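Local coordinates for uncharacterized HTH-type transcriptional regulator HI_0893 (Haemophilus influenzae, PDB 3QKX), which probably binds DNA through an N-terminal helix-turn-helix domain and regulates transcription, as other TetR-family proteins do, at residues Y85-M88 with W89-W93; W93-L96 with Q97-T101; I179-S182 with W183-I186. All coordinates share one frame; numbering follows the deposited sequence.

Contact 1: Y85-M88 with W89-W93; sequences YRQM and WKNIW. With SO4 (sulfate ion), chain F.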
ATOM      1  N   TYR A  85      -3.269  -2.285 -21.238  1.00 52.88           N
ATOM      2  CA  TYR A  85      -2.636  -2.108 -19.950  1.00 50.76           C
ATOM      3  C   TYR A  85      -2.510  -0.614 -19.602  1.00 51.19           C
ATOM      4  O   TYR A  85      -2.785  -0.230 -18.493  1.00 51.53           O
ATOM      5  CB  TYR A  85      -1.273  -2.790 -19.915  1.00 49.04           C
ATOM      6  CG  TYR A  85      -0.473  -2.447 -18.675  1.00 47.27           C
ATOM      7  CD1 TYR A  85      -0.640  -3.144 -17.504  1.00 45.02           C
ATOM      8  CD2 TYR A  85       0.495  -1.447 -18.705  1.00 45.71           C
ATOM      9  CE1 TYR A  85       0.117  -2.812 -16.350  1.00 44.51           C
ATOM     10  CE2 TYR A  85       1.228  -1.123 -17.581  1.00 44.38           C
ATOM     11  CZ  TYR A  85       1.029  -1.802 -16.411  1.00 42.22           C
ATOM     12  OH  TYR A  85       1.781  -1.459 -15.306  1.00 44.08           O
ATOM     13  N   ARG A  86      -2.094   0.199 -20.565  1.00 52.37           N
ATOM     14  CA  ARG A  86      -1.963   1.633 -20.367  1.00 53.13           C
ATOM     15  C   ARG A  86      -3.294   2.275 -20.018  1.00 54.56           C
ATOM     16  O   ARG A  86      -3.357   3.100 -19.128  1.00 55.38           O
ATOM     17  CB  ARG A  86      -1.378   2.267 -21.621  1.00 55.57           C
ATOM     18  CG  ARG A  86      -1.285   3.779 -21.611  1.00 56.97           C
ATOM     19  CD  ARG A  86      -0.299   4.240 -22.644  1.00 59.88           C
ATOM     20  NE  ARG A  86      -0.361   5.675 -22.826  1.00 64.79           N
ATOM     21  CZ  ARG A  86      -1.138   6.323 -23.698  1.00 71.41           C
ATOM     22  NH1 ARG A  86      -1.979   5.684 -24.527  1.00 73.40           N
ATOM     23  NH2 ARG A  86      -1.093   7.650 -23.722  1.00 74.78           N
ATOM     24  N   GLN A  87      -4.360   1.876 -20.691  1.00 56.02           N
ATOM     25  CA  GLN A  87      -5.707   2.354 -20.335  1.00 57.53           C
ATOM     26  C   GLN A  87      -6.038   2.014 -18.890  1.00 55.88           C
ATOM     27  O   GLN A  87      -6.546   2.851 -18.166  1.00 57.32           O
ATOM     28  CB  GLN A  87      -6.751   1.724 -21.243  1.00 59.72           C
ATOM     29  CG  GLN A  87      -8.196   2.248 -21.054  1.00 62.70           C
ATOM     30  CD  GLN A  87      -8.307   3.701 -21.422  1.00 65.48           C
ATOM     31  OE1 GLN A  87      -8.156   4.051 -22.572  1.00 69.50           O
ATOM     32  NE2 GLN A  87      -8.501   4.557 -20.434  1.00 64.01           N
HETATM   33  N   MSE A  88      -5.775   0.774 -18.489  1.00 53.68           N
HETATM   34  CA  MSE A  88      -6.076   0.339 -17.126  1.00 51.93           C
HETATM   35  C   MSE A  88      -5.254   1.128 -16.113  1.00 50.55           C
HETATM   36  O   MSE A  88      -5.758   1.487 -15.061  1.00 51.61           O
HETATM   37  CB  MSE A  88      -5.830  -1.172 -16.949  1.00 49.72           C
HETATM   38  CG  MSE A  88      -6.934  -2.035 -17.512  1.00 49.68           C
HETATM   39 SE   MSE A  88      -6.705  -3.918 -17.019  0.75 42.15          SE
HETATM   40  CE  MSE A  88      -5.117  -4.354 -18.074  1.00 43.97           C
ATOM     41  N   TRP A  89      -3.993   1.398 -16.427  1.00 49.56           N
ATOM     42  CA  TRP A  89      -3.142   2.212 -15.547  1.00 48.24           C
ATOM     43  C   TRP A  89      -3.753   3.599 -15.353  1.00 50.70           C
ATOM     44  O   TRP A  89      -3.901   4.063 -14.237  1.00 51.20           O
ATOM     45  CB  TRP A  89      -1.731   2.343 -16.134  1.00 47.89           C
ATOM     46  CG  TRP A  89      -0.710   2.727 -15.122  1.00 45.26           C
ATOM     47  CD1 TRP A  89       0.130   1.895 -14.473  1.00 44.74           C
ATOM     48  CD2 TRP A  89      -0.424   4.039 -14.648  1.00 47.55           C
ATOM     49  NE1 TRP A  89       0.915   2.595 -13.598  1.00 45.68           N
ATOM     50  CE2 TRP A  89       0.583   3.917 -13.676  1.00 44.42           C
ATOM     51  CE3 TRP A  89      -0.942   5.315 -14.930  1.00 48.41           C
ATOM     52  CZ2 TRP A  89       1.101   4.994 -13.015  1.00 45.88           C
ATOM     53  CZ3 TRP A  89      -0.440   6.376 -14.256  1.00 50.96           C
ATOM     54  CH2 TRP A  89       0.588   6.217 -13.306  1.00 48.17           C
ATOM     55  N   LYS A  90      -4.115   4.239 -16.461  1.00 52.94           N
ATOM     56  CA  LYS A  90      -4.673   5.587 -16.453  0.50 55.66           C
ATOM     57  C   LYS A  90      -6.022   5.620 -15.759  1.00 56.81           C
ATOM     58  O   LYS A  90      -6.347   6.577 -15.024  1.00 58.21           O
ATOM     59  CB  LYS A  90      -4.848   6.102 -17.884  0.50 58.55           C
ATOM     60  CG  LYS A  90      -3.553   6.329 -18.645  0.50 59.13           C
ATOM     61  CD  LYS A  90      -3.823   6.350 -20.127  0.50 61.51           C
ATOM     62  CE  LYS A  90      -4.023   7.773 -20.667  0.50 66.53           C
ATOM     63  NZ  LYS A  90      -4.317   7.775 -22.136  0.50 69.01           N
ATOM     64  N   ASN A  91      -6.827   4.584 -15.991  1.00 56.05           N
ATOM     65  CA  ASN A  91      -8.108   4.478 -15.306  1.00 57.52           C
ATOM     66  C   ASN A  91      -7.915   4.531 -13.800  1.00 56.90           C
ATOM     67  O   ASN A  91      -8.614   5.261 -13.124  1.00 59.60           O
ATOM     68  CB  ASN A  91      -8.827   3.180 -15.626  1.00 57.49           C
ATOM     69  CG  ASN A  91      -9.357   3.107 -17.062  1.00 59.04           C
ATOM     70  OD1 ASN A  91      -9.540   4.111 -17.731  1.00 59.66           O
ATOM     71  ND2 ASN A  91      -9.566   1.886 -17.537  1.00 56.96           N
ATOM     72  N   ILE A  92      -6.949   3.770 -13.282  1.00 54.24           N
ATOM     73  CA  ILE A  92      -6.704   3.744 -11.850  1.00 53.34           C
ATOM     74  C   ILE A  92      -6.169   5.077 -11.375  1.00 54.24           C
ATOM     75  O   ILE A  92      -6.608   5.583 -10.350  1.00 56.12           O
ATOM     76  CB  ILE A  92      -5.695   2.642 -11.454  1.00 50.99           C
ATOM     77  CG1 ILE A  92      -6.269   1.255 -11.737  1.00 50.76           C
ATOM     78  CG2 ILE A  92      -5.352   2.734  -9.979  1.00 48.30           C
ATOM     79  CD1 ILE A  92      -5.276   0.093 -11.382  1.00 49.63           C
ATOM     80  N   TRP A  93      -5.215   5.634 -12.123  1.00 54.26           N
ATOM     81  CA  TRP A  93      -4.534   6.880 -11.750  1.00 55.39           C
ATOM     82  C   TRP A  93      -5.506   8.027 -11.646  1.00 58.66           C
ATOM     83  O   TRP A  93      -5.573   8.702 -10.612  1.00 59.95           O
ATOM     84  CB  TRP A  93      -3.439   7.213 -12.772  1.00 55.76           C
ATOM     85  CG  TRP A  93      -2.839   8.552 -12.599  1.00 57.83           C
ATOM     86  CD1 TRP A  93      -3.090   9.676 -13.345  1.00 60.87           C
ATOM     87  CD2 TRP A  93      -1.902   8.942 -11.601  1.00 57.53           C
ATOM     88  NE1 TRP A  93      -2.362  10.727 -12.873  1.00 61.00           N
ATOM     89  CE2 TRP A  93      -1.621  10.308 -11.801  1.00 59.64           C
ATOM     90  CE3 TRP A  93      -1.272   8.278 -10.564  1.00 55.29           C
ATOM     91  CZ2 TRP A  93      -0.748  11.007 -11.000  1.00 61.36           C
ATOM     92  CZ3 TRP A  93      -0.395   8.995  -9.757  1.00 57.03           C
ATOM     93  CH2 TRP A  93      -0.146  10.333  -9.985  1.00 58.78           C
TER
HETATM   94  S   SO4 F 208      -3.495   8.540 -26.147  0.75 89.52           S
HETATM   95  O1  SO4 F 208      -4.648   7.633 -26.096  0.75 86.88           O
HETATM   96  O2  SO4 F 208      -2.284   7.827 -26.560  0.75 88.10           O
HETATM   97  O3  SO4 F 208      -3.306   9.145 -24.825  0.75 89.06           O
HETATM   98  O4  SO4 F 208      -3.735   9.605 -27.116  0.75 89.43           O
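Arg86 and Lys90, one helical turn apart, converge on a sulfate ion, probably from the crystallisation liquor. With CG anti to the backbone N (chi1 175°), Arg86 runs extended to NE and meets the anion edge-on: NH2 donates to sulfate O3 at 2.9 Å and NH1 to O2 at 3.0 Å. In one of its two conformers Lys90 bends at chi3 (95°), laying CD 3.9 Å from Arg86 CG and carrying NZ over one guanidinium face, offset toward its rim. There NZ adds a weak bond to the same O3 at 3.2 Å, so the anion probably offsets both charges; Glu83 and Glu176 also salt-bridge to Arg86. This stretch belongs to helix 81-98 of the TetR-like C-terminal domain, and its i to i+4 backbone bonds continue, as from Asn91 N to Gln87 O at 2.8 Å. Gln87, bent at chi2, carries its amide forward one turn, and NE2 reaches Asn91 OD1 at 2.9 Å, from above that carbonyl's plane; the two amides are 29° apart. Asn91 ND2 bonds Lys73 O. On the buried side, Tyr85 OH lies 3.8 Å from Trp89 CD1, at the indole edge, while hydrogen-bonding Ser182; Trp89 NE1 bonds Thr155.

Contact 2: W93-L96 with Q97-T101; sequences WYFL and QENPT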
ATOM      1  N   TRP A  93      -5.215   5.634 -12.123  1.00 54.26           N
ATOM      2  CA  TRP A  93      -4.534   6.880 -11.750  1.00 55.39           C
ATOM      3  C   TRP A  93      -5.506   8.027 -11.646  1.00 58.66           C
ATOM      4  O   TRP A  93      -5.573   8.702 -10.612  1.00 59.95           O
ATOM      5  CB  TRP A  93      -3.439   7.213 -12.772  1.00 55.76           C
ATOM      6  CG  TRP A  93      -2.839   8.552 -12.599  1.00 57.83           C
ATOM      7  CD1 TRP A  93      -3.090   9.676 -13.345  1.00 60.87           C
ATOM      8  CD2 TRP A  93      -1.902   8.942 -11.601  1.00 57.53           C
ATOM      9  NE1 TRP A  93      -2.362  10.727 -12.873  1.00 61.00           N
ATOM     10  CE2 TRP A  93      -1.621  10.308 -11.801  1.00 59.64           C
ATOM     11  CE3 TRP A  93      -1.272   8.278 -10.564  1.00 55.29           C
ATOM     12  CZ2 TRP A  93      -0.748  11.007 -11.000  1.00 61.36           C
ATOM     13  CZ3 TRP A  93      -0.395   8.995  -9.757  1.00 57.03           C
ATOM     14  CH2 TRP A  93      -0.146  10.333  -9.985  1.00 58.78           C
ATOM     15  N   TYR A  94      -6.275   8.238 -12.708  1.00 60.64           N
ATOM     16  CA  TYR A  94      -7.243   9.322 -12.732  1.00 64.41           C
ATOM     17  C   TYR A  94      -8.412   9.074 -11.805  1.00 65.25           C
ATOM     18  O   TYR A  94      -9.023  10.026 -11.364  1.00 68.72           O
ATOM     19  CB  TYR A  94      -7.753   9.584 -14.155  1.00 67.14           C
ATOM     20  CG  TYR A  94      -6.690  10.161 -15.052  1.00 68.65           C
ATOM     21  CD1 TYR A  94      -6.127  11.413 -14.788  1.00 70.89           C
ATOM     22  CD2 TYR A  94      -6.248   9.465 -16.171  1.00 68.71           C
ATOM     23  CE1 TYR A  94      -5.140  11.943 -15.607  1.00 73.37           C
ATOM     24  CE2 TYR A  94      -5.263   9.971 -16.986  1.00 70.97           C
ATOM     25  CZ  TYR A  94      -4.705  11.205 -16.705  1.00 73.80           C
ATOM     26  OH  TYR A  94      -3.725  11.685 -17.539  1.00 76.63           O
ATOM     27  N   PHE A  95      -8.745   7.813 -11.527  1.00 63.39           N
ATOM     28  CA  PHE A  95      -9.841   7.518 -10.603  1.00 64.71           C
ATOM     29  C   PHE A  95      -9.490   7.947  -9.191  1.00 64.65           C
ATOM     30  O   PHE A  95     -10.332   8.561  -8.501  1.00 68.07           O
ATOM     31  CB  PHE A  95     -10.201   6.043 -10.606  1.00 63.13           C
ATOM     32  CG  PHE A  95     -11.190   5.662  -9.547  1.00 66.09           C
ATOM     33  CD1 PHE A  95     -12.534   5.922  -9.716  1.00 71.08           C
ATOM     34  CD2 PHE A  95     -10.781   5.021  -8.382  1.00 67.89           C
ATOM     35  CE1 PHE A  95     -13.451   5.565  -8.752  1.00 73.01           C
ATOM     36  CE2 PHE A  95     -11.707   4.661  -7.412  1.00 68.93           C
ATOM     37  CZ  PHE A  95     -13.034   4.933  -7.604  1.00 71.66           C
ATOM     38  N   LEU A  96      -8.266   7.616  -8.761  1.00 61.17           N
ATOM     39  CA  LEU A  96      -7.804   7.942  -7.416  1.00 61.17           C
ATOM     40  C   LEU A  96      -7.505   9.407  -7.272  1.00 64.55           C
ATOM     41  O   LEU A  96      -7.771   9.969  -6.218  1.00 66.08           O
ATOM     42  CB  LEU A  96      -6.575   7.133  -7.034  1.00 57.70           C
ATOM     43  CG  LEU A  96      -6.826   5.628  -6.857  1.00 54.90           C
ATOM     44  CD1 LEU A  96      -5.520   4.853  -6.775  1.00 50.75           C
ATOM     45  CD2 LEU A  96      -7.689   5.351  -5.626  1.00 53.35           C
ATOM     46  N   GLN A  97      -6.974  10.038  -8.324  1.00 66.25           N
ATOM     47  CA  GLN A  97      -6.788  11.478  -8.275  0.60 69.75           C
ATOM     48  C   GLN A  97      -8.152  12.193  -8.216  1.00 73.75           C
ATOM     49  O   GLN A  97      -8.320  13.102  -7.401  1.00 76.63           O
ATOM     50  CB  GLN A  97      -5.883  11.965  -9.423  0.60 70.33           C
ATOM     51  CG  GLN A  97      -4.386  11.443  -9.304  0.60 67.40           C
ATOM     52  CD  GLN A  97      -3.602  12.016  -8.097  0.60 67.36           C
ATOM     53  OE1 GLN A  97      -3.297  13.211  -8.039  0.60 67.17           O
ATOM     54  NE2 GLN A  97      -3.260  11.143  -7.148  0.60 65.05           N
ATOM     55  N   GLU A  98      -9.121  11.752  -9.009  1.00 75.21           N
ATOM     56  CA  GLU A  98     -10.477  12.325  -8.948  1.00 80.11           C
ATOM     57  C   GLU A  98     -11.202  12.046  -7.598  1.00 79.62           C
ATOM     58  O   GLU A  98     -12.046  12.820  -7.202  1.00 83.30           O
ATOM     59  CB  GLU A  98     -11.343  11.869 -10.171  1.00 81.89           C
ATOM     60  CG  GLU A  98     -11.171  12.771 -11.466  1.00 88.77           C
ATOM     61  CD  GLU A  98     -11.182  12.001 -12.863  1.00 93.55           C
ATOM     62  OE1 GLU A  98     -11.716  10.855 -12.988  1.00 95.46           O
ATOM     63  OE2 GLU A  98     -10.661  12.581 -13.855  1.00 96.73           O
ATOM     64  N   ASN A  99     -10.855  10.947  -6.919  1.00 75.96           N
ATOM     65  CA  ASN A  99     -11.523  10.524  -5.673  1.00 76.37           C
ATOM     66  C   ASN A  99     -10.526  10.307  -4.518  1.00 74.41           C
ATOM     67  O   ASN A  99     -10.267   9.184  -4.120  1.00 72.06           O
ATOM     68  CB  ASN A  99     -12.295   9.250  -5.925  1.00 75.75           C
ATOM     69  CG  ASN A  99     -13.347   9.428  -6.966  1.00 78.33           C
ATOM     70  OD1 ASN A  99     -14.444   9.876  -6.672  1.00 81.31           O
ATOM     71  ND2 ASN A  99     -13.009   9.117  -8.204  1.00 73.25           N
ATOM     72  N   PRO A 100      -9.979  11.393  -3.970  1.00 75.34           N
ATOM     73  CA  PRO A 100      -8.956  11.272  -2.957  1.00 74.27           C
ATOM     74  C   PRO A 100      -9.452  10.669  -1.631  1.00 74.87           C
ATOM     75  O   PRO A 100      -8.669  10.032  -0.907  1.00 72.91           O
ATOM     76  CB  PRO A 100      -8.504  12.723  -2.746  1.00 77.32           C
ATOM     77  CG  PRO A 100      -9.607  13.535  -3.161  1.00 81.08           C
ATOM     78  CD  PRO A 100     -10.462  12.769  -4.110  1.00 79.47           C
ATOM     79  N   THR A 101     -10.728  10.879  -1.323  1.00 77.66           N
ATOM     80  CA  THR A 101     -11.384  10.235  -0.187  1.00 78.88           C
ATOM     81  C   THR A 101     -11.318   8.696  -0.305  1.00 76.48           C
ATOM     82  O   THR A 101     -11.049   8.003   0.674  1.00 76.53           O
ATOM     83  CB  THR A 101     -12.853  10.747  -0.046  1.00 83.79           C
ATOM     84  OG1 THR A 101     -13.406  10.314   1.203  1.00 86.22           O
ATOM     85  CG2 THR A 101     -13.748  10.275  -1.252  1.00 82.70           C
TER
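With chi1 at 171°, the CG of Trp93 lies opposite the backbone N and its indole stands alongside the next turn, where Gln97, in one of its two conformers, bends at chi2 (-67°) and folds its chain over one ring face. The contact is a CH-pi interaction: Gln97 CG sits 4.1 Å from the centroid of the Trp93 six-membered ring, nearly on the ring normal. The amide of Gln97 is then almost parallel to the indole, the planes 10° apart. Two residues on, Phe95 and Asn99 make a related pair, ND2 of Asn99 hanging over one face of the phenyl ring, 3.6 Å from CD1 of Phe95. That same ND2 donates to Phe95 O at 2.8 Å, in the carbonyl plane and on a lone pair. Helix 81-98 of the TetR-like C-terminal domain ends here. Glu98 N still bonds Tyr94 O at 2.9 Å, but Asn99 leaves helical phi/psi and its own N makes only weak bonds, to Phe95 O and to Leu96 O. Pro100 then opens helix 100-109, with Asn99 as N-cap residue by position, its side chain turned back to the preceding helix. Leu96 and Phe95 pack against Leu106 and Ile102 of that second helix. Phe95 O thus takes a strong amide donor and a weak backbone one; the former satisfies this last-turn carbonyl and keeps the Asn99 amide over the ring.

Contact 3: I179-S182 with W183-I186; sequences IERS and WRAI. With SO4 (sulfate ion), chain D.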
ATOM      1  N   ILE A 179       4.246   4.076 -16.725  1.00 50.82           N
ATOM      2  CA  ILE A 179       3.378   3.122 -17.424  1.00 49.64           C
ATOM      3  C   ILE A 179       4.202   2.120 -18.228  1.00 49.48           C
ATOM      4  O   ILE A 179       4.000   0.939 -18.129  1.00 48.15           O
ATOM      5  CB  ILE A 179       2.405   3.803 -18.380  1.00 51.05           C
ATOM      6  CG1 ILE A 179       1.295   4.494 -17.619  1.00 51.90           C
ATOM      7  CG2 ILE A 179       1.753   2.764 -19.304  1.00 50.09           C
ATOM      8  CD1 ILE A 179       0.493   5.526 -18.477  1.00 51.90           C
ATOM      9  N   GLU A 180       5.118   2.623 -19.022  1.00 52.55           N
ATOM     10  CA  GLU A 180       5.947   1.792 -19.889  1.00 53.70           C
ATOM     11  C   GLU A 180       6.907   0.913 -19.116  1.00 51.49           C
ATOM     12  O   GLU A 180       7.134  -0.227 -19.488  1.00 51.46           O
ATOM     13  CB  GLU A 180       6.734   2.672 -20.855  1.00 57.66           C
ATOM     14  CG  GLU A 180       7.460   1.880 -21.954  1.00 61.98           C
ATOM     15  CD  GLU A 180       8.876   1.469 -21.571  1.00 66.24           C
ATOM     16  OE1 GLU A 180       9.647   2.334 -21.072  1.00 70.16           O
ATOM     17  OE2 GLU A 180       9.228   0.280 -21.775  1.00 68.25           O
ATOM     18  N   ARG A 181       7.488   1.450 -18.061  1.00 51.31           N
ATOM     19  CA  ARG A 181       8.473   0.706 -17.280  1.00 50.09           C
ATOM     20  C   ARG A 181       7.821  -0.343 -16.403  1.00 47.89           C
ATOM     21  O   ARG A 181       8.370  -1.432 -16.258  1.00 47.66           O
ATOM     22  CB  ARG A 181       9.308   1.659 -16.463  1.00 51.44           C
ATOM     23  CG  ARG A 181      10.292   2.379 -17.342  1.00 54.70           C
ATOM     24  CD  ARG A 181      11.054   3.412 -16.615  1.00 57.02           C
ATOM     25  NE  ARG A 181      12.089   3.988 -17.456  1.00 60.52           N
ATOM     26  CZ  ARG A 181      13.244   3.396 -17.773  1.00 63.17           C
ATOM     27  NH1 ARG A 181      13.547   2.170 -17.332  1.00 62.77           N
ATOM     28  NH2 ARG A 181      14.110   4.036 -18.546  1.00 67.40           N
ATOM     29  N   SER A 182       6.654  -0.042 -15.829  1.00 46.18           N
ATOM     30  CA  SER A 182       5.928  -1.060 -15.047  1.00 45.25           C
ATOM     31  C   SER A 182       5.459  -2.230 -15.947  1.00 45.33           C
ATOM     32  O   SER A 182       5.466  -3.394 -15.530  1.00 45.16           O
ATOM     33  CB  SER A 182       4.746  -0.432 -14.339  1.00 43.70           C
ATOM     34  OG  SER A 182       3.834   0.040 -15.287  1.00 46.09           O
ATOM     35  N   TRP A 183       5.053  -1.896 -17.176  1.00 46.24           N
ATOM     36  CA  TRP A 183       4.756  -2.885 -18.226  1.00 46.62           C
ATOM     37  C   TRP A 183       5.958  -3.738 -18.532  1.00 47.62           C
ATOM     38  O   TRP A 183       5.853  -4.949 -18.632  1.00 47.56           O
ATOM     39  CB  TRP A 183       4.330  -2.162 -19.481  1.00 47.51           C
ATOM     40  CG  TRP A 183       4.164  -3.014 -20.722  1.00 48.15           C
ATOM     41  CD1 TRP A 183       4.908  -2.944 -21.854  1.00 49.19           C
ATOM     42  CD2 TRP A 183       3.134  -3.951 -20.984  1.00 45.27           C
ATOM     43  NE1 TRP A 183       4.430  -3.803 -22.789  1.00 49.70           N
ATOM     44  CE2 TRP A 183       3.330  -4.429 -22.289  1.00 47.04           C
ATOM     45  CE3 TRP A 183       2.063  -4.436 -20.245  1.00 44.33           C
ATOM     46  CZ2 TRP A 183       2.515  -5.393 -22.863  1.00 47.60           C
ATOM     47  CZ3 TRP A 183       1.250  -5.395 -20.812  1.00 45.06           C
ATOM     48  CH2 TRP A 183       1.479  -5.869 -22.107  1.00 46.20           C
ATOM     49  N   ARG A 184       7.103  -3.082 -18.656  1.00 49.50           N
ATOM     50  CA  ARG A 184       8.371  -3.741 -18.958  1.00 51.27           C
ATOM     51  C   ARG A 184       8.669  -4.875 -17.967  1.00 50.74           C
ATOM     52  O   ARG A 184       9.173  -5.923 -18.348  1.00 52.75           O
ATOM     53  CB  ARG A 184       9.498  -2.717 -18.930  1.00 53.14           C
ATOM     54  CG  ARG A 184      10.689  -3.107 -19.694  1.00 58.71           C
ATOM     55  CD  ARG A 184      11.832  -2.138 -19.493  1.00 63.02           C
ATOM     56  NE  ARG A 184      11.605  -0.803 -20.074  1.00 65.16           N
ATOM     57  CZ  ARG A 184      12.557   0.136 -20.178  1.00 69.33           C
ATOM     58  NH1 ARG A 184      13.793  -0.099 -19.723  1.00 71.27           N
ATOM     59  NH2 ARG A 184      12.286   1.326 -20.726  1.00 71.01           N
ATOM     60  N   ALA A 185       8.336  -4.649 -16.698  1.00 49.20           N
ATOM     61  CA  ALA A 185       8.546  -5.623 -15.635  1.00 48.06           C
ATOM     62  C   ALA A 185       7.782  -6.949 -15.812  1.00 47.47           C
ATOM     63  O   ALA A 185       8.190  -7.974 -15.253  1.00 47.74           O
ATOM     64  CB  ALA A 185       8.172  -4.988 -14.291  1.00 47.00           C
ATOM     65  N   ILE A 186       6.665  -6.928 -16.535  1.00 47.09           N
ATOM     66  CA  ILE A 186       5.859  -8.154 -16.722  1.00 47.33           C
ATOM     67  C   ILE A 186       5.907  -8.720 -18.135  1.00 49.41           C
ATOM     68  O   ILE A 186       5.147  -9.638 -18.428  1.00 50.74           O
ATOM     69  CB  ILE A 186       4.380  -7.992 -16.266  1.00 45.87           C
ATOM     70  CG1 ILE A 186       3.684  -6.884 -17.019  1.00 44.45           C
ATOM     71  CG2 ILE A 186       4.319  -7.751 -14.782  1.00 44.48           C
ATOM     72  CD1 ILE A 186       2.208  -6.890 -16.832  1.00 43.35           C
TER
HETATM   73  S   SO4 D 205      12.674   6.492 -20.101  0.50 60.06           S
HETATM   74  O1  SO4 D 205      13.104   5.468 -21.069  0.50 57.04           O
HETATM   75  O2  SO4 D 205      13.698   6.695 -19.070  0.50 56.16           O
HETATM   76  O3  SO4 D 205      11.377   6.127 -19.529  0.50 56.15           O
HETATM   77  O4  SO4 D 205      12.515   7.767 -20.799  0.50 60.68           O
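NH2 of Arg184 donates to Glu180 OE1 at 2.8 Å, on its syn lone pair, across one turn of the helix. NE of Arg184 completes a side-on grip, 3.1 Å from Glu180 OE2, also on the syn side but somewhat out of the carboxylate plane, so that each nitrogen holds a different oxygen. Both oxygens are close to the guanidinium plane, although the two flat groups are turned 35° against each other. Two bends make the bridge possible: Glu180 folds at chi2, and Arg184, otherwise extended, turns at chi3 (-68°) to bring its NE edge round to the acid. Arg181 runs beside Arg184 and points the same way; its guanidinium is covered on one face by NH2 of Arg184, with the planes 41° apart. The edge of Arg181 takes a sulfate, probably from the crystallisation liquor: NH2 donates to sulfate O2 at 2.7 Å and NE to O3 at 3.1 Å. Ser177 binds this ion too. The remaining nitrogen, Arg181 NH1, bonds Gln187 O and Ala185 O of the second subunit, and Ala185 and Arg184 pack on their counterparts there. Helix 172-184 therefore contributes to the dimer interface of this TetR-like C-terminal domain. On its inward side Trp183 meets the rings of Phe82 and Tyr85. With Arg181 NH1 lying 3.3 Å from Arg184 NH1, the Glu180 carboxylate, the sulfate and carbonyls of the second subunit together probably balance the charge of the two adjacent arginines.

Overall arrangement
From the N terminus, helix 81-98 first carries contact 1, and Trp93 passes the chain directly into contact 2, where the helix ends and helix 100-109 begins. Both are local, as is contact 3, so none closes a long loop and none nests or crosses; contact 3 follows much later in the sequence, on helix 172-184. In space, however, it lies against contact 1: Tyr85 and Trp89 of contact 1 face Ile179, Ser182 and Trp183 of contact 3. Contact 2 stays apart from contact 3, with nearest atoms about 7 Å away. Helix 81-98 thus joins the turn into helix 100-109 at one end to the helix at the subunit interface.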